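Local coordinates for Lmo0488 protein (Listeria monocytogenes serovar 1/2a, PDB 5TED) that binds shikimate through its effector-binding domain and, as a LysR-type regulator, activates transcription of protocatechuate biosynthesis genes, at residues E20-Q23 against N24-V28; Q98-D102 against Y103-F107. All coordinates share one frame; numbering follows the deposited sequence.

Interaction 1: E20-Q23 against N24-V28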
# COMPACT_ATOMS: atom_id res chain seq x y z
N GLU A 20 2.90 15.78 -5.50
CA GLU A 20 2.64 17.04 -6.20
C GLU A 20 2.51 18.21 -5.23
O GLU A 20 3.05 19.29 -5.46
CB GLU A 20 1.38 16.91 -7.05
CG GLU A 20 1.11 18.16 -7.96
CD GLU A 20 -0.08 17.98 -8.91
OE1 GLU A 20 -0.63 16.86 -8.99
OE2 GLU A 20 -0.47 18.96 -9.59
N LEU A 21 1.76 18.00 -4.14
CA LEU A 21 1.60 19.04 -3.12
C LEU A 21 2.93 19.37 -2.44
O LEU A 21 3.27 20.54 -2.26
CB LEU A 21 0.58 18.57 -2.08
CG LEU A 21 -0.89 18.52 -2.53
CD1 LEU A 21 -1.73 17.84 -1.50
CD2 LEU A 21 -1.42 19.96 -2.75
N VAL A 22 3.68 18.34 -2.05
CA VAL A 22 4.93 18.57 -1.33
C VAL A 22 5.96 19.25 -2.23
O VAL A 22 6.65 20.19 -1.81
CB VAL A 22 5.47 17.24 -0.79
CG1 VAL A 22 6.94 17.38 -0.40
CG2 VAL A 22 4.64 16.78 0.41
N GLN A 23 6.07 18.79 -3.47
CA GLN A 23 7.04 19.39 -4.39
C GLN A 23 6.72 20.86 -4.63
O GLN A 23 7.61 21.72 -4.56
CB GLN A 23 7.07 18.59 -5.69
CG GLN A 23 8.24 18.93 -6.62
CD GLN A 23 8.01 20.19 -7.42
OE1 GLN A 23 6.90 20.46 -7.85
NE2 GLN A 23 9.06 20.96 -7.62
N ASN A 24 5.44 21.18 -4.89
CA ASN A 24 5.08 22.57 -5.16
C ASN A 24 5.19 23.43 -3.90
O ASN A 24 5.68 24.57 -3.96
CB ASN A 24 3.67 22.65 -5.75
CG ASN A 24 3.65 22.39 -7.25
OD1 ASN A 24 3.91 23.30 -8.04
ND2 ASN A 24 3.34 21.15 -7.66
N PHE A 25 4.79 22.90 -2.75
CA PHE A 25 4.97 23.63 -1.49
C PHE A 25 6.43 24.00 -1.25
O PHE A 25 6.74 25.13 -0.85
CB PHE A 25 4.45 22.76 -0.34
CG PHE A 25 4.53 23.40 1.01
CD1 PHE A 25 3.66 24.41 1.37
CD2 PHE A 25 5.43 22.94 1.96
CE1 PHE A 25 3.70 24.98 2.62
CE2 PHE A 25 5.47 23.49 3.23
CZ PHE A 25 4.60 24.52 3.56
N THR A 26 7.34 23.06 -1.50
CA THR A 26 8.74 23.20 -1.13
C THR A 26 9.54 24.05 -2.10
O THR A 26 10.71 24.35 -1.82
CB THR A 26 9.38 21.80 -0.99
OG1 THR A 26 8.64 21.05 -0.02
CG2 THR A 26 10.84 21.91 -0.51
N LYS A 27 8.94 24.45 -3.23
CA LYS A 27 9.64 25.37 -4.12
C LYS A 27 9.80 26.74 -3.48
O LYS A 27 10.75 27.46 -3.80
CB LYS A 27 8.85 25.56 -5.42
CG LYS A 27 8.70 24.35 -6.26
CD LYS A 27 7.52 24.50 -7.21
CE LYS A 27 7.79 25.49 -8.32
NZ LYS A 27 6.62 25.53 -9.24
N VAL A 28 8.89 27.10 -2.57
CA VAL A 28 8.94 28.41 -1.92
C VAL A 28 10.12 28.48 -0.95
O VAL A 28 10.33 27.57 -0.14
CB VAL A 28 7.62 28.70 -1.20
CG1 VAL A 28 7.62 30.11 -0.63
CG2 VAL A 28 6.44 28.51 -2.14
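E20 and N24, L21 and F25, and V22 and T26 are paired by i to i+4 hydrogen bonds of one alpha-helix, F25 N lying 2.8 Å from L21 O, while the last bond, K27 N to Q23 O, is stretched to 3.3 Å and weak. Onto this frame N24 adds a side-chain bond. N24 ND2 lies 2.9 Å from E20 O with an N-H...O angle of 166°, and the oxygen falls almost in the plane of the amide. E20 O is thus gripped twice, since N24 N reaches it at 3.1 Å from the other face of the carbonyl plane. The amide can fold back because CG of N24 stands beside its own backbone N (chi1 -82°). E20 runs alongside, its extended chain touching N24 ND2 through E20 CG at 3.7 Å; its carboxylate looks elsewhere, OE2 bonding to Y203 OH. Two residues further along, T26 N bonds to V22 O, and T26 OG1 makes a close polar approach to the same V22 O at 2.8 Å. Q23 bends at chi2 and carries Q23 NE2 to 3.7 Å from K27 CG, the end of the Q23 amide passing slantwise over the K27 methylenes. Helix 17-26 links parallel strands 4-10 and 35-41 in a beta-alpha-beta unit. V22 and F25 turn to strand 35-41, touching F38 and F36, and the F25 ring is stacked with H31 and meets F196 edge-to-face. E20, L21 and N24 pack on helix 191-208, whereas V22 and T26 meet Y149, and Q23 meets V147, of the second subunit, placing the helix at the dimer interface.

Interaction 2: Q98-D102 against Y103-F107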
# COMPACT_ATOMS: atom_id res chain seq x y z
N GLN A 98 -25.73 -1.95 -11.60
CA GLN A 98 -26.55 -3.15 -11.51
C GLN A 98 -26.13 -4.21 -12.53
O GLN A 98 -26.53 -5.37 -12.39
CB GLN A 98 -28.04 -2.84 -11.70
CG GLN A 98 -28.40 -2.25 -13.05
CD GLN A 98 -29.89 -1.97 -13.19
OE1 GLN A 98 -30.65 -2.01 -12.21
NE2 GLN A 98 -30.33 -1.73 -14.42
N ASP A 99 -25.35 -3.85 -13.55
CA ASP A 99 -24.88 -4.87 -14.48
C ASP A 99 -23.89 -5.83 -13.83
O ASP A 99 -23.53 -6.83 -14.46
CB ASP A 99 -24.22 -4.22 -15.71
CG ASP A 99 -25.20 -3.42 -16.55
OD1 ASP A 99 -26.41 -3.75 -16.53
OD2 ASP A 99 -24.76 -2.46 -17.22
N THR A 100 -23.45 -5.55 -12.60
CA THR A 100 -22.49 -6.39 -11.88
C THR A 100 -23.16 -7.38 -10.93
O THR A 100 -22.46 -8.11 -10.23
CB THR A 100 -21.50 -5.53 -11.06
OG1 THR A 100 -22.18 -4.91 -9.96
CG2 THR A 100 -20.85 -4.46 -11.93
N ALA A 101 -24.50 -7.40 -10.90
CA ALA A 101 -25.22 -8.12 -9.85
C ALA A 101 -24.80 -9.58 -9.76
O ALA A 101 -24.72 -10.14 -8.66
CB ALA A 101 -26.72 -8.02 -10.08
N ASP A 102 -24.52 -10.22 -10.89
CA ASP A 102 -24.25 -11.66 -10.89
C ASP A 102 -22.85 -12.02 -10.41
O ASP A 102 -22.58 -13.21 -10.18
CB ASP A 102 -24.47 -12.24 -12.28
CG ASP A 102 -25.93 -12.22 -12.71
OD1 ASP A 102 -26.83 -12.18 -11.84
OD2 ASP A 102 -26.18 -12.27 -13.93
N TYR A 103 -21.94 -11.06 -10.24
CA TYR A 103 -20.52 -11.35 -10.13
C TYR A 103 -19.98 -11.12 -8.72
O TYR A 103 -20.46 -10.26 -7.98
CB TYR A 103 -19.74 -10.53 -11.14
CG TYR A 103 -20.20 -10.86 -12.53
CD1 TYR A 103 -19.95 -12.12 -13.07
CD2 TYR A 103 -20.92 -9.95 -13.29
CE1 TYR A 103 -20.38 -12.45 -14.33
CE2 TYR A 103 -21.35 -10.27 -14.56
CZ TYR A 103 -21.08 -11.52 -15.07
OH TYR A 103 -21.52 -11.85 -16.33
N SER A 104 -18.96 -11.91 -8.37
CA SER A 104 -18.37 -11.86 -7.03
C SER A 104 -17.35 -10.73 -6.90
O SER A 104 -16.43 -10.60 -7.73
CB SER A 104 -17.70 -13.20 -6.70
OG SER A 104 -17.10 -13.14 -5.42
N TYR A 105 -17.47 -9.95 -5.83
CA TYR A 105 -16.63 -8.78 -5.61
C TYR A 105 -15.44 -9.08 -4.72
O TYR A 105 -15.51 -9.89 -3.79
CB TYR A 105 -17.43 -7.65 -4.96
CG TYR A 105 -18.08 -6.73 -5.95
CD1 TYR A 105 -19.32 -7.05 -6.51
CD2 TYR A 105 -17.47 -5.54 -6.33
CE1 TYR A 105 -19.93 -6.22 -7.42
CE2 TYR A 105 -18.07 -4.69 -7.24
CZ TYR A 105 -19.30 -5.03 -7.77
OH TYR A 105 -19.89 -4.21 -8.68
N ILE A 106 -14.35 -8.39 -5.03
CA ILE A 106 -13.28 -8.10 -4.09
C ILE A 106 -13.65 -6.74 -3.53
O ILE A 106 -13.53 -5.72 -4.21
CB ILE A 106 -11.91 -8.08 -4.78
CG1 ILE A 106 -11.59 -9.47 -5.35
CG2 ILE A 106 -10.83 -7.60 -3.80
CD1 ILE A 106 -10.82 -9.40 -6.63
N PHE A 107 -14.15 -6.73 -2.30
CA PHE A 107 -14.78 -5.57 -1.68
C PHE A 107 -13.82 -4.89 -0.70
O PHE A 107 -12.94 -5.54 -0.13
CB PHE A 107 -16.05 -6.00 -0.93
CG PHE A 107 -17.25 -5.12 -1.18
CD1 PHE A 107 -17.87 -5.11 -2.41
CD2 PHE A 107 -17.78 -4.34 -0.16
CE1 PHE A 107 -19.00 -4.32 -2.63
CE2 PHE A 107 -18.89 -3.55 -0.37
CZ PHE A 107 -19.50 -3.54 -1.62
O HOH W 1 -22.62 -8.87 -7.18
O HOH W 2 -24.34 -12.93 -16.60
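The Y103 ring carries CB of D102 over the centre of one face, a CH-pi contact 4.2 Å from the centroid and only 6° off the ring normal, and has D99 O near its plane at one edge; it also meets the H87 ring edge-to-face. The Y105 ring is used at its edge instead: OG1 of T100 and a water both lie in its plane. Y105 OH donates to T100 OG1 at 2.7 Å, and T100 OG1 is bonded in addition to L97 O, so a short polar chain ties strand to loop. The two side chains cross at about a right angle, with T100 CB 3.2 Å from Y105 OH.

T100 to Y103 forms a type I beta turn, closed by Y103 N to T100 O at 3.0 Å, the donor standing above the carbonyl plane. That in-plane water lies 2.7 Å from Y103 O and 2.9 Å from A101 O and can donate to either, with more acceptors around it than protons. A second water, 3.0 Å from Y103 OH, makes a weak bond to D102 OD2. The turn leads from the loop after strand 94-95 into strand 104-108, which pairs in parallel with strand 130-135 through Y105 and F107. Beyond the turn, Y105 meets F122 of helix 115-124 edge-to-face, and I106 packs against helix 138-146.

Interactions 1 and 2 lie on opposite sides of the chain's centre, with centres 40 Å apart and nearest atoms about 26 Å apart. As in other LysR effector domains of the type 2 periplasmic-binding fold, two lobes flank a ligand cleft, and the contacts fall in different lobes. Both elements connect to the shikimate pocket along the chain: strand 4-10, which precedes the helix of interaction 1, leads to pocket residues I10, Y11 and T12, and strand 104-108, entered through interaction 2, ends at F108. Neither contact touches the ligand; the side chain of Y105 is about 13 Å from the bound shikimate. Only interaction 1 meets the second subunit.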